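Local coordinates for general negative regulator of transcription subunit 2 (Saccharomyces cerevisiae, PDB 4BY6), which serves as a core subunit required for the integrity of CCR4-NOT, the major cytoplasmic mRNA deadenylase, which also seems to act as a general transcription factor in the nucleus, at residues 137-150 with 162-174. Sequence-based numbering, arbitrary orientation.
Sequences WRYHKTLKAWLTKD and LSERGSYVFFDPQ
Trp137 brings the CZ3 corner of its indole up to Val169, 3.5 Å from the carbonyl O, while helix 123-134 packs against it through Leu132. Arg138, its chain bent at chi2 and chi3, reaches Glu164 by a long salt bridge: NH2 to OE2 measures 3.4 Å, a weak hydrogen bond with the two flat groups turned 83° apart. The same OE2 accepts Tyr168 OH on its anti side, and Glu164 OE1 is taken by Tyr187. A G1 beta bulge, Lys144 and Ala145 facing His140, leads into strand 145-149, which runs antiparallel to strand 163-172 (143° between their N-to-C directions) within the antiparallel sheet of the NOT-box domain, a member of the SH3 clan. Trp146 O receives Phe171 N at 2.8 Å, and Thr148 exchanges two backbone bonds with Val169. Between these rungs, the non-hydrogen-bonded pairing of Leu147 with Phe170 sets Leu147 CB over one face of the Phe170 ring, 4.0 Å from its centroid, as a CH-pi contact. With CG between the backbone N and the carbonyl carbon (chi1 53°), Leu147 places CD2 3.5 Å from Phe170 CE2 and CD1 4.1 Å from Tyr168 CD1. Asp150 N bonds to Ser167 O (2.8 Å), and Asp150 OD1 accepts Ser167 OG (2.8 Å) on its anti side. Replacing Asp150 by an alanine removes the carboxylate and would probably leave the Ser167 hydroxyl without that acceptor and freer to turn, although Gln180 NE2 also bonds to OG.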
ATOM      1  N   TRP E 137      12.250 -33.772 -26.827  1.00 43.56           N
ATOM      2  CA  TRP E 137      12.901 -32.636 -26.189  1.00 47.43           C
ATOM      3  C   TRP E 137      14.131 -33.156 -25.474  1.00 51.44           C
ATOM      4  O   TRP E 137      14.113 -34.249 -24.923  1.00 56.45           O
ATOM      5  CB  TRP E 137      11.974 -31.943 -25.182  1.00 43.44           C
ATOM      6  CG  TRP E 137      10.935 -31.119 -25.809  1.00 46.66           C
ATOM      7  CD1 TRP E 137       9.687 -31.528 -26.199  1.00 46.39           C
ATOM      8  CD2 TRP E 137      11.019 -29.729 -26.119  1.00 46.61           C
ATOM      9  NE1 TRP E 137       8.998 -30.475 -26.739  1.00 38.86           N
ATOM     10  CE2 TRP E 137       9.790 -29.356 -26.703  1.00 46.13           C
ATOM     11  CE3 TRP E 137      12.014 -28.759 -25.963  1.00 44.95           C
ATOM     12  CZ2 TRP E 137       9.528 -28.048 -27.129  1.00 44.17           C
ATOM     13  CZ3 TRP E 137      11.756 -27.468 -26.389  1.00 46.52           C
ATOM     14  CH2 TRP E 137      10.518 -27.121 -26.964  1.00 45.79           C
ATOM     15  N   ARG E 138      15.192 -32.374 -25.460  1.00 50.89           N
ATOM     16  CA  ARG E 138      16.365 -32.728 -24.686  1.00 49.89           C
ATOM     17  C   ARG E 138      16.628 -31.635 -23.648  1.00 52.90           C
ATOM     18  O   ARG E 138      16.397 -30.451 -23.902  1.00 56.83           O
ATOM     19  CB  ARG E 138      17.569 -32.926 -25.601  1.00 44.65           C
ATOM     20  CG  ARG E 138      17.607 -34.258 -26.330  1.00 44.38           C
ATOM     21  CD  ARG E 138      17.773 -34.018 -27.846  1.00 66.67           C
ATOM     22  NE  ARG E 138      19.120 -34.223 -28.411  1.00 70.13           N
ATOM     23  CZ  ARG E 138      19.466 -33.870 -29.653  1.00 63.70           C
ATOM     24  NH1 ARG E 138      18.572 -33.283 -30.446  1.00 60.91           N
ATOM     25  NH2 ARG E 138      20.703 -34.089 -30.109  1.00 59.30           N
ATOM     26  N   TYR E 139      17.077 -32.039 -22.465  1.00 40.27           N
ATOM     27  CA  TYR E 139      17.310 -31.094 -21.367  1.00 43.54           C
ATOM     28  C   TYR E 139      18.780 -30.667 -21.234  1.00 42.42           C
ATOM     29  O   TYR E 139      19.662 -31.501 -21.034  1.00 49.76           O
ATOM     30  CB  TYR E 139      16.827 -31.705 -20.045  1.00 49.54           C
ATOM     31  CG  TYR E 139      17.082 -30.826 -18.855  1.00 45.79           C
ATOM     32  CD1 TYR E 139      16.333 -29.673 -18.649  1.00 41.25           C
ATOM     33  CD2 TYR E 139      18.063 -31.145 -17.935  1.00 42.82           C
ATOM     34  CE1 TYR E 139      16.563 -28.861 -17.571  1.00 40.39           C
ATOM     35  CE2 TYR E 139      18.294 -30.341 -16.846  1.00 41.34           C
ATOM     36  CZ  TYR E 139      17.543 -29.200 -16.665  1.00 40.61           C
ATOM     37  OH  TYR E 139      17.774 -28.407 -15.564  1.00 43.64           O
ATOM     38  N   HIS E 140      19.042 -29.367 -21.353  1.00 37.80           N
ATOM     39  CA  HIS E 140      20.400 -28.846 -21.196  1.00 37.93           C
ATOM     40  C   HIS E 140      20.761 -28.658 -19.732  1.00 39.20           C
ATOM     41  O   HIS E 140      20.098 -27.899 -19.019  1.00 41.53           O
ATOM     42  CB  HIS E 140      20.549 -27.525 -21.942  1.00 36.34           C
ATOM     43  CG  HIS E 140      21.969 -27.109 -22.153  1.00 42.40           C
ATOM     44  ND1 HIS E 140      22.649 -26.304 -21.259  1.00 51.90           N
ATOM     45  CD2 HIS E 140      22.844 -27.397 -23.144  1.00 40.36           C
ATOM     46  CE1 HIS E 140      23.877 -26.096 -21.707  1.00 50.07           C
ATOM     47  NE2 HIS E 140      24.025 -26.752 -22.844  1.00 45.87           N
ATOM     48  N   LYS E 141      21.825 -29.331 -19.303  1.00 37.56           N
ATOM     49  CA  LYS E 141      22.197 -29.403 -17.889  1.00 38.97           C
ATOM     50  C   LYS E 141      22.630 -28.091 -17.259  1.00 47.67           C
ATOM     51  O   LYS E 141      22.208 -27.776 -16.134  1.00 51.60           O
ATOM     52  CB  LYS E 141      23.324 -30.400 -17.706  1.00 37.82           C
ATOM     53  CG  LYS E 141      22.969 -31.819 -18.079  1.00 38.72           C
ATOM     54  CD  LYS E 141      24.254 -32.596 -18.126  1.00 44.98           C
ATOM     55  CE  LYS E 141      24.062 -34.008 -18.563  1.00 55.08           C
ATOM     56  NZ  LYS E 141      25.417 -34.587 -18.707  1.00 64.85           N
ATOM     57  N   THR E 142      23.460 -27.320 -17.960  1.00 45.84           N
ATOM     58  CA  THR E 142      24.005 -26.101 -17.348  1.00 48.98           C
ATOM     59  C   THR E 142      23.129 -24.865 -17.636  1.00 50.52           C
ATOM     60  O   THR E 142      23.131 -23.905 -16.883  1.00 54.68           O
ATOM     61  CB  THR E 142      25.464 -25.831 -17.792  1.00 53.44           C
ATOM     62  OG1 THR E 142      25.575 -25.992 -19.211  1.00 62.39           O
ATOM     63  CG2 THR E 142      26.397 -26.820 -17.148  1.00 37.59           C
ATOM     64  N   LEU E 143      22.376 -24.877 -18.722  1.00 51.16           N
ATOM     65  CA  LEU E 143      21.429 -23.796 -18.948  1.00 45.04           C
ATOM     66  C   LEU E 143      20.113 -24.053 -18.202  1.00 43.39           C
ATOM     67  O   LEU E 143      19.317 -23.136 -18.026  1.00 39.26           O
ATOM     68  CB  LEU E 143      21.143 -23.628 -20.438  1.00 42.53           C
ATOM     69  CG  LEU E 143      22.205 -23.016 -21.341  1.00 45.58           C
ATOM     70  CD1 LEU E 143      21.765 -23.114 -22.826  1.00 30.40           C
ATOM     71  CD2 LEU E 143      22.426 -21.595 -20.922  1.00 33.57           C
ATOM     72  N   LYS E 144      19.885 -25.307 -17.799  1.00 41.48           N
ATOM     73  CA  LYS E 144      18.622 -25.740 -17.194  1.00 36.11           C
ATOM     74  C   LYS E 144      17.466 -25.276 -18.063  1.00 40.23           C
ATOM     75  O   LYS E 144      16.554 -24.569 -17.635  1.00 41.02           O
ATOM     76  CB  LYS E 144      18.517 -25.236 -15.763  1.00 29.75           C
ATOM     77  CG  LYS E 144      19.840 -25.483 -15.030  1.00 37.47           C
ATOM     78  CD  LYS E 144      19.677 -25.888 -13.580  1.00 39.81           C
ATOM     79  CE  LYS E 144      20.939 -26.578 -13.090  1.00 51.78           C
ATOM     80  NZ  LYS E 144      20.755 -27.303 -11.791  1.00 63.65           N
ATOM     81  N   ALA E 145      17.546 -25.669 -19.320  1.00 39.85           N
ATOM     82  CA  ALA E 145      16.560 -25.271 -20.290  1.00 36.53           C
ATOM     83  C   ALA E 145      16.360 -26.406 -21.280  1.00 40.96           C
ATOM     84  O   ALA E 145      17.326 -27.092 -21.622  1.00 41.31           O
ATOM     85  CB  ALA E 145      17.003 -24.040 -20.986  1.00 30.04           C
ATOM     86  N   TRP E 146      15.124 -26.598 -21.737  1.00 41.33           N
ATOM     87  CA  TRP E 146      14.836 -27.638 -22.731  1.00 40.41           C
ATOM     88  C   TRP E 146      14.951 -27.115 -24.165  1.00 44.86           C
ATOM     89  O   TRP E 146      14.530 -25.985 -24.477  1.00 44.32           O
ATOM     90  CB  TRP E 146      13.435 -28.210 -22.535  1.00 35.07           C
ATOM     91  CG  TRP E 146      13.198 -28.979 -21.276  1.00 35.43           C
ATOM     92  CD1 TRP E 146      12.865 -28.477 -20.054  1.00 36.22           C
ATOM     93  CD2 TRP E 146      13.222 -30.400 -21.131  1.00 35.32           C
ATOM     94  NE1 TRP E 146      12.701 -29.501 -19.148  1.00 35.30           N
ATOM     95  CE2 TRP E 146      12.911 -30.690 -19.788  1.00 38.07           C
ATOM     96  CE3 TRP E 146      13.493 -31.453 -22.006  1.00 36.54           C
ATOM     97  CZ2 TRP E 146      12.854 -31.982 -19.304  1.00 46.60           C
ATOM     98  CZ3 TRP E 146      13.431 -32.729 -21.531  1.00 43.57           C
ATOM     99  CH2 TRP E 146      13.115 -32.991 -20.188  1.00 49.00           C
ATOM    100  N   LEU E 147      15.495 -27.949 -25.046  1.00 43.48           N
ATOM    101  CA  LEU E 147      15.608 -27.601 -26.454  1.00 38.55           C
ATOM    102  C   LEU E 147      15.156 -28.754 -27.298  1.00 37.77           C
ATOM    103  O   LEU E 147      15.225 -29.897 -26.858  1.00 44.13           O
ATOM    104  CB  LEU E 147      17.043 -27.238 -26.812  1.00 40.24           C
ATOM    105  CG  LEU E 147      18.074 -28.286 -26.409  1.00 36.08           C
ATOM    106  CD1 LEU E 147      18.276 -29.309 -27.477  1.00 43.10           C
ATOM    107  CD2 LEU E 147      19.356 -27.569 -26.206  1.00 45.75           C
ATOM    108  N   THR E 148      14.721 -28.477 -28.518  1.00 35.11           N
ATOM    109  CA  THR E 148      14.449 -29.574 -29.438  1.00 39.08           C
ATOM    110  C   THR E 148      14.808 -29.163 -30.838  1.00 47.20           C
ATOM    111  O   THR E 148      14.831 -27.981 -31.141  1.00 63.93           O
ATOM    112  CB  THR E 148      12.970 -30.068 -29.372  1.00 43.98           C
ATOM    113  OG1 THR E 148      12.761 -31.037 -30.412  1.00 49.66           O
ATOM    114  CG2 THR E 148      11.995 -28.930 -29.578  1.00 37.35           C
ATOM    115  N   LYS E 149      15.123 -30.146 -31.674  1.00 39.71           N
ATOM    116  CA  LYS E 149      15.555 -29.886 -33.042  1.00 38.72           C
ATOM    117  C   LYS E 149      14.542 -29.055 -33.840  1.00 48.03           C
ATOM    118  O   LYS E 149      13.336 -29.254 -33.728  1.00 51.17           O
ATOM    119  CB  LYS E 149      15.832 -31.212 -33.751  1.00 34.03           C
ATOM    120  CG  LYS E 149      15.990 -31.119 -35.246  1.00 38.40           C
ATOM    121  CD  LYS E 149      16.358 -32.489 -35.861  1.00 45.43           C
ATOM    122  CE  LYS E 149      16.318 -32.428 -37.402  1.00 55.85           C
ATOM    123  NZ  LYS E 149      16.931 -33.615 -38.072  1.00 63.61           N
ATOM    124  N   ASP E 150      15.047 -28.078 -34.590  1.00 54.44           N
ATOM    125  CA  ASP E 150      14.244 -27.362 -35.567  1.00 56.75           C
ATOM    126  C   ASP E 150      14.230 -28.209 -36.828  1.00 60.79           C
ATOM    127  O   ASP E 150      15.281 -28.424 -37.433  1.00 64.14           O
ATOM    128  CB  ASP E 150      14.812 -25.966 -35.832  1.00 58.23           C
ATOM    129  CG  ASP E 150      14.158 -25.269 -37.021  1.00 70.08           C
ATOM    130  OD1 ASP E 150      14.859 -24.519 -37.732  1.00 69.59           O
ATOM    131  OD2 ASP E 150      12.943 -25.438 -37.241  1.00 82.31           O
ATOM    132  N   LEU E 162      32.010 -34.687 -30.420  1.00 63.57           N
ATOM    133  CA  LEU E 162      31.570 -34.301 -29.082  1.00 57.66           C
ATOM    134  C   LEU E 162      30.466 -33.238 -29.116  1.00 52.02           C
ATOM    135  O   LEU E 162      29.844 -32.918 -28.090  1.00 52.14           O
ATOM    136  CB  LEU E 162      32.761 -33.809 -28.269  1.00 59.15           C
ATOM    137  CG  LEU E 162      33.911 -34.807 -28.168  1.00 59.70           C
ATOM    138  CD1 LEU E 162      35.041 -34.155 -27.386  1.00 49.49           C
ATOM    139  CD2 LEU E 162      33.449 -36.105 -27.524  1.00 45.67           C
ATOM    140  N   SER E 163      30.194 -32.732 -30.312  1.00 48.18           N
ATOM    141  CA  SER E 163      29.192 -31.697 -30.480  1.00 48.65           C
ATOM    142  C   SER E 163      28.559 -31.747 -31.859  1.00 50.58           C
ATOM    143  O   SER E 163      29.067 -32.409 -32.769  1.00 55.02           O
ATOM    144  CB  SER E 163      29.820 -30.323 -30.249  1.00 49.64           C
ATOM    145  OG  SER E 163      30.893 -30.120 -31.148  1.00 55.81           O
ATOM    146  N   GLU E 164      27.444 -31.043 -32.009  1.00 45.05           N
ATOM    147  CA  GLU E 164      26.832 -30.887 -33.318  1.00 50.13           C
ATOM    148  C   GLU E 164      26.394 -29.453 -33.452  1.00 48.13           C
ATOM    149  O   GLU E 164      26.071 -28.798 -32.456  1.00 44.25           O
ATOM    150  CB  GLU E 164      25.643 -31.831 -33.511  1.00 45.65           C
ATOM    151  CG  GLU E 164      24.507 -31.592 -32.551  1.00 34.54           C
ATOM    152  CD  GLU E 164      23.362 -32.565 -32.727  1.00 44.12           C
ATOM    153  OE1 GLU E 164      23.637 -33.748 -33.049  1.00 47.17           O
ATOM    154  OE2 GLU E 164      22.190 -32.166 -32.506  1.00 47.90           O
ATOM    155  N   ARG E 165      26.382 -28.960 -34.682  1.00 45.62           N
ATOM    156  CA  ARG E 165      25.926 -27.610 -34.918  1.00 46.56           C
ATOM    157  C   ARG E 165      24.610 -27.690 -35.647  1.00 55.80           C
ATOM    158  O   ARG E 165      24.498 -28.372 -36.661  1.00 66.79           O
ATOM    159  CB  ARG E 165      26.968 -26.819 -35.702  1.00 49.39           C
ATOM    160  CG  ARG E 165      26.735 -25.356 -35.646  1.00 55.31           C
ATOM    161  CD  ARG E 165      27.553 -24.637 -36.671  1.00 75.64           C
ATOM    162  NE  ARG E 165      26.852 -23.432 -37.080  1.00 91.68           N
ATOM    163  CZ  ARG E 165      27.301 -22.581 -37.987  1.00107.62           C
ATOM    164  NH1 ARG E 165      28.474 -22.791 -38.575  1.00113.51           N
ATOM    165  NH2 ARG E 165      26.574 -21.518 -38.297  1.00116.50           N
ATOM    166  N   GLY E 166      23.592 -27.026 -35.113  1.00 59.48           N
ATOM    167  CA  GLY E 166      22.273 -27.142 -35.708  1.00 50.56           C
ATOM    168  C   GLY E 166      21.286 -26.089 -35.274  1.00 52.62           C
ATOM    169  O   GLY E 166      21.611 -25.205 -34.488  1.00 62.79           O
ATOM    170  N   SER E 167      20.062 -26.199 -35.775  1.00 52.54           N
ATOM    171  CA  SER E 167      19.004 -25.270 -35.423  1.00 44.21           C
ATOM    172  C   SER E 167      18.072 -25.892 -34.389  1.00 43.32           C
ATOM    173  O   SER E 167      17.635 -27.027 -34.541  1.00 55.37           O
ATOM    174  CB  SER E 167      18.228 -24.854 -36.662  1.00 42.56           C
ATOM    175  OG  SER E 167      17.202 -23.958 -36.298  1.00 53.78           O
ATOM    176  N   TYR E 168      17.770 -25.139 -33.337  1.00 40.02           N
ATOM    177  CA  TYR E 168      17.015 -25.673 -32.217  1.00 34.41           C
ATOM    178  C   TYR E 168      15.983 -24.672 -31.767  1.00 36.95           C
ATOM    179  O   TYR E 168      16.058 -23.497 -32.099  1.00 44.24           O
ATOM    180  CB  TYR E 168      17.947 -26.022 -31.050  1.00 36.09           C
ATOM    181  CG  TYR E 168      19.048 -26.961 -31.448  1.00 40.27           C
ATOM    182  CD1 TYR E 168      18.863 -28.337 -31.401  1.00 41.58           C
ATOM    183  CD2 TYR E 168      20.260 -26.479 -31.911  1.00 38.72           C
ATOM    184  CE1 TYR E 168      19.871 -29.210 -31.785  1.00 36.56           C
ATOM    185  CE2 TYR E 168      21.261 -27.339 -32.307  1.00 41.91           C
ATOM    186  CZ  TYR E 168      21.065 -28.702 -32.236  1.00 40.30           C
ATOM    187  OH  TYR E 168      22.071 -29.561 -32.618  1.00 46.91           O
ATOM    188  N   VAL E 169      15.025 -25.159 -31.000  1.00 35.37           N
ATOM    189  CA  VAL E 169      13.987 -24.352 -30.396  1.00 42.86           C
ATOM    190  C   VAL E 169      14.150 -24.556 -28.907  1.00 48.30           C
ATOM    191  O   VAL E 169      14.030 -25.689 -28.429  1.00 47.97           O
ATOM    192  CB  VAL E 169      12.563 -24.777 -30.871  1.00 43.01           C
ATOM    193  CG1 VAL E 169      11.500 -23.901 -30.263  1.00 43.27           C
ATOM    194  CG2 VAL E 169      12.476 -24.717 -32.345  1.00 33.77           C
ATOM    195  N   PHE E 170      14.492 -23.478 -28.199  1.00 53.24           N
ATOM    196  CA  PHE E 170      14.655 -23.475 -26.740  1.00 47.26           C
ATOM    197  C   PHE E 170      13.386 -23.001 -26.026  1.00 47.82           C
ATOM    198  O   PHE E 170      12.742 -22.051 -26.469  1.00 47.66           O
ATOM    199  CB  PHE E 170      15.803 -22.560 -26.338  1.00 44.51           C
ATOM    200  CG  PHE E 170      17.168 -23.077 -26.676  1.00 46.25           C
ATOM    201  CD1 PHE E 170      17.680 -22.961 -27.957  1.00 51.21           C
ATOM    202  CD2 PHE E 170      17.964 -23.638 -25.690  1.00 43.34           C
ATOM    203  CE1 PHE E 170      18.970 -23.429 -28.252  1.00 51.79           C
ATOM    204  CE2 PHE E 170      19.239 -24.100 -25.981  1.00 46.30           C
ATOM    205  CZ  PHE E 170      19.742 -24.000 -27.260  1.00 44.95           C
ATOM    206  N   PHE E 171      13.018 -23.615 -24.907  1.00 42.46           N
ATOM    207  CA  PHE E 171      11.892 -23.045 -24.177  1.00 41.27           C
ATOM    208  C   PHE E 171      12.382 -22.138 -23.059  1.00 43.25           C
ATOM    209  O   PHE E 171      13.187 -22.544 -22.222  1.00 52.13           O
ATOM    210  CB  PHE E 171      10.954 -24.132 -23.626  1.00 38.99           C
ATOM    211  CG  PHE E 171       9.760 -23.573 -22.899  1.00 38.20           C
ATOM    212  CD1 PHE E 171       8.716 -22.976 -23.607  1.00 39.09           C
ATOM    213  CD2 PHE E 171       9.685 -23.616 -21.509  1.00 30.47           C
ATOM    214  CE1 PHE E 171       7.614 -22.433 -22.935  1.00 39.48           C
ATOM    215  CE2 PHE E 171       8.582 -23.088 -20.836  1.00 38.00           C
ATOM    216  CZ  PHE E 171       7.543 -22.492 -21.553  1.00 41.58           C
ATOM    217  N   ASP E 172      11.862 -20.915 -23.066  1.00 41.75           N
ATOM    218  CA  ASP E 172      12.158 -19.872 -22.089  1.00 44.89           C
ATOM    219  C   ASP E 172      10.973 -19.725 -21.144  1.00 46.78           C
ATOM    220  O   ASP E 172       9.957 -19.120 -21.502  1.00 48.75           O
ATOM    221  CB  ASP E 172      12.441 -18.546 -22.816  1.00 50.64           C
ATOM    222  CG  ASP E 172      12.856 -17.399 -21.882  1.00 59.58           C
ATOM    223  OD1 ASP E 172      12.693 -17.480 -20.634  1.00 65.39           O
ATOM    224  OD2 ASP E 172      13.341 -16.384 -22.435  1.00 59.33           O
ATOM    225  N   PRO E 173      11.125 -20.236 -19.915  1.00 44.54           N
ATOM    226  CA  PRO E 173      10.053 -20.301 -18.906  1.00 49.07           C
ATOM    227  C   PRO E 173       9.722 -18.931 -18.312  1.00 54.14           C
ATOM    228  O   PRO E 173       8.673 -18.792 -17.684  1.00 56.03           O
ATOM    229  CB  PRO E 173      10.634 -21.221 -17.821  1.00 51.08           C
ATOM    230  CG  PRO E 173      11.993 -21.702 -18.359  1.00 45.06           C
ATOM    231  CD  PRO E 173      12.418 -20.695 -19.382  1.00 31.44           C
ATOM    232  N   GLN E 174      10.599 -17.943 -18.495  1.00 44.72           N
ATOM    233  CA  GLN E 174      10.324 -16.597 -17.992  1.00 47.25           C
ATOM    234  C   GLN E 174       9.487 -15.793 -18.986  1.00 51.78           C
ATOM    235  O   GLN E 174       8.641 -14.993 -18.596  1.00 53.37           O
ATOM    236  CB  GLN E 174      11.623 -15.855 -17.686  1.00 54.89           C
ATOM    237  CG  GLN E 174      12.380 -16.422 -16.506  1.00 35.01           C
ATOM    238  CD  GLN E 174      11.615 -16.265 -15.219  1.00 50.48           C
ATOM    239  OE1 GLN E 174      10.763 -15.384 -15.094  1.00 60.11           O
ATOM    240  NE2 GLN E 174      11.903 -17.126 -14.249  1.00 42.85           N
TER